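Local coordinates for protein putative transcriptional regulator, sugar-binding family (Arthrobacter aurescens, PDB 3NZE) that probably acts as a SorC-family transcriptional regulator that binds DNA and a carbohydrate effector, here represented by its putative sugar-binding domain, at residues A[99-102]-A[103-107]; A[133-136]-A[137-140]; A[10-13]-A[14-17]. All blocks are in the same frame, centred on the assembly; numbering follows the deposited sequence.

Interaction 1 (A[99-102]-A[103-107]); sequences ITYA and SDIMR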
loop_
_atom_site.group_PDB
_atom_site.type_symbol
_atom_site.label_atom_id
_atom_site.label_comp_id
_atom_site.label_asym_id
_atom_site.label_seq_id
_atom_site.Cartn_x
_atom_site.Cartn_y
_atom_site.Cartn_z
ATOM N N ILE A 99 8.768 -1.329 14.337
ATOM C CA ILE A 99 9.234 0.050 14.440
ATOM C C ILE A 99 10.530 0.276 13.664
ATOM O O ILE A 99 10.635 1.222 12.891
ATOM C CB ILE A 99 9.373 0.519 15.901
ATOM C CG1 ILE A 99 8.001 0.477 16.583
ATOM C CG2 ILE A 99 9.925 1.940 15.939
ATOM C CD1 ILE A 99 8.041 0.831 18.080
ATOM N N THR A 100 11.509 -0.594 13.871
ATOM C CA THR A 100 12.778 -0.487 13.166
ATOM C C THR A 100 12.574 -0.654 11.664
ATOM O O THR A 100 13.113 0.103 10.859
ATOM C CB THR A 100 13.772 -1.543 13.666
ATOM O OG1 THR A 100 14.005 -1.344 15.071
ATOM C CG2 THR A 100 15.086 -1.448 12.900
ATOM N N TYR A 101 11.767 -1.642 11.305
ATOM C CA TYR A 101 11.531 -1.990 9.905
ATOM C C TYR A 101 10.858 -0.830 9.172
ATOM O O TYR A 101 11.297 -0.438 8.084
ATOM C CB TYR A 101 10.666 -3.244 9.870
ATOM C CG TYR A 101 10.439 -3.905 8.528
ATOM C CD1 TYR A 101 11.379 -4.776 7.996
ATOM C CD2 TYR A 101 9.247 -3.727 7.843
ATOM C CE1 TYR A 101 11.155 -5.416 6.782
ATOM C CE2 TYR A 101 9.014 -4.359 6.638
ATOM C CZ TYR A 101 9.968 -5.205 6.119
ATOM O OH TYR A 101 9.740 -5.840 4.921
ATOM N N ALA A 102 9.803 -0.275 9.764
ATOM C CA ALA A 102 9.125 0.883 9.193
ATOM C C ALA A 102 10.064 2.085 9.106
ATOM O O ALA A 102 10.086 2.791 8.106
ATOM C CB ALA A 102 7.864 1.236 10.014
ATOM N N SER A 103 10.836 2.327 10.157
ATOM C CA SER A 103 11.791 3.429 10.130
ATOM C C SER A 103 12.815 3.295 8.999
ATOM O O SER A 103 13.167 4.285 8.355
ATOM C CB SER A 103 12.499 3.561 11.473
ATOM O OG SER A 103 13.502 4.559 11.408
ATOM N N ASP A 104 13.295 2.078 8.765
ATOM C CA ASP A 104 14.275 1.848 7.709
ATOM C C ASP A 104 13.700 2.174 6.341
ATOM O O ASP A 104 14.403 2.713 5.480
ATOM C CB ASP A 104 14.804 0.410 7.744
ATOM C CG ASP A 104 15.746 0.165 8.920
ATOM O OD1 ASP A 104 16.152 1.154 9.558
ATOM O OD2 ASP A 104 16.085 -1.004 9.187
ATOM N N ILE A 105 12.432 1.832 6.149
ATOM C CA ILE A 105 11.738 2.138 4.895
ATOM C C ILE A 105 11.688 3.645 4.699
ATOM O O ILE A 105 12.092 4.162 3.648
ATOM C CB ILE A 105 10.308 1.555 4.877
ATOM C CG1 ILE A 105 10.367 0.028 4.849
ATOM C CG2 ILE A 105 9.516 2.069 3.670
ATOM C CD1 ILE A 105 9.044 -0.628 5.136
HETATM N N MSE A 106 11.222 4.359 5.721
HETATM C CA MSE A 106 11.140 5.813 5.611
HETATM C C MSE A 106 12.511 6.449 5.350
HETATM O O MSE A 106 12.639 7.345 4.511
HETATM C CB MSE A 106 10.421 6.435 6.820
HETATM C CG MSE A 106 9.067 5.817 7.131
HETATM SE SE MSE A 106 7.782 6.114 5.678
HETATM C CE MSE A 106 7.908 8.045 5.548
ATOM N N ARG A 107 13.541 5.989 6.059
ATOM C CA ARG A 107 14.910 6.477 5.845
ATOM C C ARG A 107 15.415 6.286 4.409
ATOM O O ARG A 107 16.011 7.194 3.832
ATOM C CB ARG A 107 15.878 5.819 6.843
ATOM C CG ARG A 107 15.652 6.249 8.278
ATOM C CD ARG A 107 16.627 5.568 9.249
ATOM N NE ARG A 107 16.248 5.841 10.639
ATOM C CZ ARG A 107 16.918 6.653 11.452
ATOM N NH1 ARG A 107 16.488 6.851 12.695
ATOM N NH2 ARG A 107 18.021 7.265 11.031
#
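Tyr101 and Ile105 touch one turn apart near the start of helix 99-113, the helix of a beta-alpha-beta unit between strands 84-87 and 116-118. The helical frame is a run of four backbone bonds, each N-H reaching the carbonyl four residues earlier, from Ser103 N to Ile99 O (3.0 Å) up to Met106 N to Ala102 O (3.1 Å). Tyr101 swings its ring out with CG anti to the backbone N (chi1 -172°), while Ile105 keeps CG1 beside its own N (chi1 -67°) and sends CD1 back toward the ring. The two side chains cross obliquely, CD1 of Ile105 lying 4.0 Å from CE2 of Tyr101, and both also pack on Ser69 of helix 66-73. Beside them, Asp104 and Thr100 run alongside each other in the same direction, with OD2 of Asp104 3.9 Å from the methyl CG2 of Thr100. The carboxylate carbon CG of Asp104 lies 3.3 Å from Thr100 O, and no bond forms there. On the inward side CG of Met106, a selenomethionine, passes 3.3 Å from Ala102 O before the chain bends toward Val85 and Gln87 of strand 84-87. Its side chain comes within about 6 Å of that of Glu118, a calcium ligand in a structure of this protein, though no calcium is bound here. On another side of the helix the extended side chain of Arg107 runs back along the turn: its NE donates to Ser103 OG at 3.1 Å, almost straight at 168°, with the hydroxyl oxygen at the edge of the guanidinium and in its plane.

Interaction 2 (A[133-136]-A[137-140]); sequences TAMW and NERS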
loop_
_atom_site.group_PDB
_atom_site.type_symbol
_atom_site.label_atom_id
_atom_site.label_comp_id
_atom_site.label_asym_id
_atom_site.label_seq_id
_atom_site.Cartn_x
_atom_site.Cartn_y
_atom_site.Cartn_z
ATOM N N THR A 133 -9.773 6.812 19.034
ATOM C CA THR A 133 -10.469 8.053 19.333
ATOM C C THR A 133 -9.612 8.971 20.195
ATOM O O THR A 133 -9.437 10.155 19.883
ATOM C CB THR A 133 -11.810 7.774 20.042
ATOM O OG1 THR A 133 -12.655 7.019 19.165
ATOM C CG2 THR A 133 -12.506 9.076 20.418
ATOM N N ALA A 134 -9.074 8.417 21.277
ATOM C CA ALA A 134 -8.212 9.186 22.171
ATOM C C ALA A 134 -6.968 9.726 21.451
ATOM O O ALA A 134 -6.677 10.918 21.510
ATOM C CB ALA A 134 -7.820 8.351 23.381
HETATM N N MSE A 135 -6.241 8.850 20.760
HETATM C CA MSE A 135 -5.030 9.257 20.056
HETATM C C MSE A 135 -5.254 10.300 18.961
HETATM O O MSE A 135 -4.375 11.123 18.692
HETATM C CB MSE A 135 -4.310 8.037 19.476
HETATM C CG MSE A 135 -3.542 7.260 20.527
HETATM SE SE MSE A 135 -1.894 8.159 21.098
HETATM C CE MSE A 135 -0.807 7.603 19.573
ATOM N N TRP A 136 -6.420 10.270 18.323
ATOM C CA TRP A 136 -6.710 11.224 17.262
ATOM C C TRP A 136 -7.012 12.623 17.812
ATOM O O TRP A 136 -7.223 13.568 17.053
ATOM C CB TRP A 136 -7.841 10.701 16.352
ATOM C CG TRP A 136 -7.341 10.031 15.085
ATOM C CD1 TRP A 136 -7.788 10.255 13.817
ATOM C CD2 TRP A 136 -6.281 9.058 14.968
ATOM N NE1 TRP A 136 -7.094 9.479 12.922
ATOM C CE2 TRP A 136 -6.159 8.741 13.599
ATOM C CE3 TRP A 136 -5.429 8.427 15.884
ATOM C CZ2 TRP A 136 -5.230 7.815 13.123
ATOM C CZ3 TRP A 136 -4.500 7.505 15.412
ATOM C CH2 TRP A 136 -4.402 7.214 14.038
ATOM N N ASN A 137 -7.026 12.737 19.138
ATOM C CA ASN A 137 -7.180 14.020 19.815
ATOM C C ASN A 137 -5.855 14.552 20.350
ATOM O O ASN A 137 -5.816 15.554 21.071
ATOM C CB ASN A 137 -8.161 13.888 20.969
ATOM C CG ASN A 137 -9.369 14.763 20.790
ATOM O OD1 ASN A 137 -10.383 14.333 20.239
ATOM N ND2 ASN A 137 -9.265 16.011 21.235
ATOM N N GLU A 138 -4.770 13.867 20.012
ATOM C CA GLU A 138 -3.447 14.309 20.421
ATOM C C GLU A 138 -2.849 15.208 19.348
ATOM O O GLU A 138 -2.900 14.883 18.165
ATOM C CB GLU A 138 -2.547 13.094 20.635
ATOM C CG GLU A 138 -2.991 12.234 21.815
ATOM C CD GLU A 138 -2.645 12.874 23.163
ATOM O OE1 GLU A 138 -1.512 13.369 23.304
ATOM O OE2 GLU A 138 -3.504 12.863 24.072
ATOM N N ARG A 139 -2.248 16.320 19.755
ATOM C CA ARG A 139 -1.638 17.223 18.777
ATOM C C ARG A 139 -0.505 16.554 17.996
ATOM O O ARG A 139 -0.328 16.796 16.803
ATOM C CB ARG A 139 -1.155 18.506 19.457
ATOM C CG ARG A 139 -2.288 19.408 19.899
ATOM C CD ARG A 139 -1.798 20.459 20.873
ATOM N NE ARG A 139 -1.151 19.830 22.012
ATOM C CZ ARG A 139 -0.427 20.480 22.916
ATOM N NH1 ARG A 139 0.125 19.812 23.915
ATOM N NH2 ARG A 139 -0.245 21.789 22.811
ATOM N N SER A 140 0.260 15.699 18.669
ATOM C CA SER A 140 1.366 15.027 18.009
ATOM C C SER A 140 0.855 14.204 16.840
ATOM O O SER A 140 1.504 14.123 15.798
ATOM C CB SER A 140 2.112 14.130 18.997
ATOM O OG SER A 140 1.264 13.087 19.431
HETATM O O HOH W 1 -10.830 11.956 18.595
#
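Glu138 places CG beside its own backbone N (chi1 -66°) and bends again at the next bond (chi2 -75°), which brings its aliphatic part back against Met135 across a type I beta turn. The turn, Met135 to Glu138, carries the chain from the end of helix 129-135 into helix 139-149, with Glu138 at the N-cap position of the second. CB of Glu138 lies 3.3 Å from Met135 O, and its CG is 4.3 Å from SE of Met135, a selenomethionine whose chain is itself folded. The backbone closes the turn with a bond from Glu138 N to Met135 O of 3.1 Å, the donor standing 64° out of the carbonyl plane. One residue earlier Asn137 N reaches Ala134 O at 3.0 Å, again from above the carbonyl plane. Both bonds span three residues, the tightened pattern in which a helix often runs out. Met135 and Trp136 also reach forward to Val141 of helix 139-149, and Trp136 touches Leu145 as well, so the end of the first helix and the turn after it share a small apolar patch with helix 139-149 at an otherwise exposed corner. On the outer side Asn137 N no longer bonds Thr133 O, and a water links the two residues instead, donating one hydrogen to Thr133 O at 2.6 Å and the other to OD1 of Asn137 at 2.9 Å.

Interaction 3 (A[10-13]-A[14-17]); sequences PELE and SQIR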
loop_
_atom_site.group_PDB
_atom_site.type_symbol
_atom_site.label_atom_id
_atom_site.label_comp_id
_atom_site.label_asym_id
_atom_site.label_seq_id
_atom_site.Cartn_x
_atom_site.Cartn_y
_atom_site.Cartn_z
ATOM N N PRO A 10 2.991 -6.386 -22.470
ATOM C CA PRO A 10 2.300 -5.235 -23.058
ATOM C C PRO A 10 0.840 -5.519 -23.389
ATOM O O PRO A 10 0.012 -4.614 -23.283
ATOM C CB PRO A 10 3.101 -4.964 -24.333
ATOM C CG PRO A 10 4.476 -5.455 -24.009
ATOM C CD PRO A 10 4.261 -6.675 -23.158
ATOM N N GLU A 11 0.519 -6.743 -23.793
ATOM C CA GLU A 11 -0.872 -7.066 -24.103
ATOM C C GLU A 11 -1.689 -7.136 -22.813
ATOM O O GLU A 11 -2.843 -6.694 -22.757
ATOM C CB GLU A 11 -0.978 -8.371 -24.901
ATOM C CG GLU A 11 -0.448 -8.261 -26.332
ATOM C CD GLU A 11 -0.462 -9.589 -27.075
ATOM O OE1 GLU A 11 0.054 -10.591 -26.531
ATOM O OE2 GLU A 11 -0.981 -9.626 -28.211
ATOM N N LEU A 12 -1.080 -7.679 -21.765
ATOM C CA LEU A 12 -1.726 -7.706 -20.456
ATOM C C LEU A 12 -1.919 -6.284 -19.918
ATOM O O LEU A 12 -2.933 -5.995 -19.280
ATOM C CB LEU A 12 -0.927 -8.566 -19.465
ATOM C CG LEU A 12 -0.929 -10.065 -19.803
ATOM C CD1 LEU A 12 0.171 -10.808 -19.045
ATOM C CD2 LEU A 12 -2.289 -10.675 -19.508
ATOM N N GLU A 13 -0.951 -5.404 -20.174
ATOM C CA GLU A 13 -1.070 -4.018 -19.730
ATOM C C GLU A 13 -2.280 -3.390 -20.401
ATOM O O GLU A 13 -3.081 -2.714 -19.755
ATOM C CB GLU A 13 0.197 -3.223 -20.045
ATOM C CG GLU A 13 1.369 -3.657 -19.183
ATOM C CD GLU A 13 2.703 -3.087 -19.623
ATOM O OE1 GLU A 13 2.766 -2.418 -20.679
ATOM O OE2 GLU A 13 3.700 -3.312 -18.902
ATOM N N SER A 14 -2.413 -3.626 -21.700
ATOM C CA SER A 14 -3.531 -3.066 -22.435
ATOM C C SER A 14 -4.855 -3.545 -21.866
ATOM O O SER A 14 -5.787 -2.755 -21.668
ATOM C CB SER A 14 -3.445 -3.443 -23.912
ATOM O OG SER A 14 -4.514 -2.850 -24.619
ATOM N N GLN A 15 -4.946 -4.846 -21.599
ATOM C CA GLN A 15 -6.181 -5.404 -21.073
ATOM C C GLN A 15 -6.542 -4.815 -19.720
ATOM O O GLN A 15 -7.694 -4.466 -19.482
ATOM C CB GLN A 15 -6.111 -6.935 -21.033
ATOM C CG GLN A 15 -5.989 -7.534 -22.432
ATOM C CD GLN A 15 -5.531 -8.980 -22.441
ATOM O OE1 GLN A 15 -5.893 -9.768 -21.570
ATOM N NE2 GLN A 15 -4.735 -9.338 -23.445
ATOM N N ILE A 16 -5.559 -4.712 -18.823
ATOM C CA ILE A 16 -5.804 -4.148 -17.502
ATOM C C ILE A 16 -6.150 -2.661 -17.581
ATOM O O ILE A 16 -7.061 -2.193 -16.893
ATOM C CB ILE A 16 -4.592 -4.389 -16.580
ATOM C CG1 ILE A 16 -4.445 -5.891 -16.321
ATOM C CG2 ILE A 16 -4.731 -3.604 -15.282
ATOM C CD1 ILE A 16 -3.103 -6.294 -15.706
ATOM N N ARG A 17 -5.431 -1.915 -18.416
ATOM C CA ARG A 17 -5.738 -0.495 -18.625
ATOM C C ARG A 17 -7.201 -0.315 -19.015
ATOM O O ARG A 17 -7.921 0.527 -18.467
ATOM C CB ARG A 17 -4.876 0.085 -19.751
ATOM C CG ARG A 17 -3.702 0.921 -19.303
ATOM C CD ARG A 17 -3.255 1.852 -20.418
ATOM N NE ARG A 17 -3.000 1.147 -21.672
ATOM C CZ ARG A 17 -1.857 0.530 -21.972
ATOM N NH1 ARG A 17 -1.712 -0.076 -23.142
ATOM N NH2 ARG A 17 -0.856 0.512 -21.103
HETATM O O HOH W 2 0.366 -2.033 -24.007
HETATM O O HOH W 3 1.591 -0.408 -22.085
#
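Glu13 and Arg17 meet one turn apart on helix 9-20, near the N-terminus of the modelled chain, and Glu13, Leu12 and Ser14 are the residues most enclosed by this stretch of helix. Arg17 N donates to Glu13 O at 2.8 Å, nearly along the C=O axis. The arginine chain then bends at chi3 (-53°) and curls back, so that one guanidinium face lies over the same Glu13 O, which stands 4.1 Å above its plane. The opposite charges do not touch, OE1 of Glu13 being 4.7 Å from NH2 of Arg17. A water at the guanidinium edge joins them, donating to OE1 of Glu13 (2.7 Å) and accepting from NH2 of Arg17 (2.8 Å). The other carboxylate oxygen, OE2, accepts from Val26 N, which ties the helix to strand 23-27.

Ser14 N bonds Pro10 O at 3.1 Å and also lies over the guanidinium face, toward its rim. A second water in the guanidinium plane donates to Pro10 O and accepts from NH1 of Arg17. Leu12 O receives Ile16 N at 3.0 Å. Gln15, with CG beside its N and the chain extended, lays NE2 4.1 Å from CB of Glu11 and donates from it to OD2 of Asp7. With an alanine here, Asp7 OD2 would probably lose this donor and Glu11 CB its neighbouring amide. Leu12 and Ile16 turn to the buried side, where both pack on Val262 and on helix 255-261, through Arg259 for Leu12 and Ala258 and Leu261 for Ile16, while Leu12 also meets Val26 and Glu13 and Arg17 rest on Val24 of strand 23-27.

Along the chain the order is interaction 3, then interaction 1, then interaction 2, each closing before the next opens, and all lie within the putative sugar-binding domain. Interaction 3 lies on helix 9-20, beside strand 23-27, which pairs with strand 250-254. Interaction 1 lies on helix 99-113, next to strand 84-87 of the same mixed sheet, its centre about 34 Å from that of interaction 3, across the chain's centre. Interaction 2 is a surface turn between two helices, about 22 Å from interaction 1 and 44 Å from interaction 3, centre to centre. None touches another. Of the three, interaction 1 alone lies near the calcium-site residues; the others are local packing at the fold's periphery.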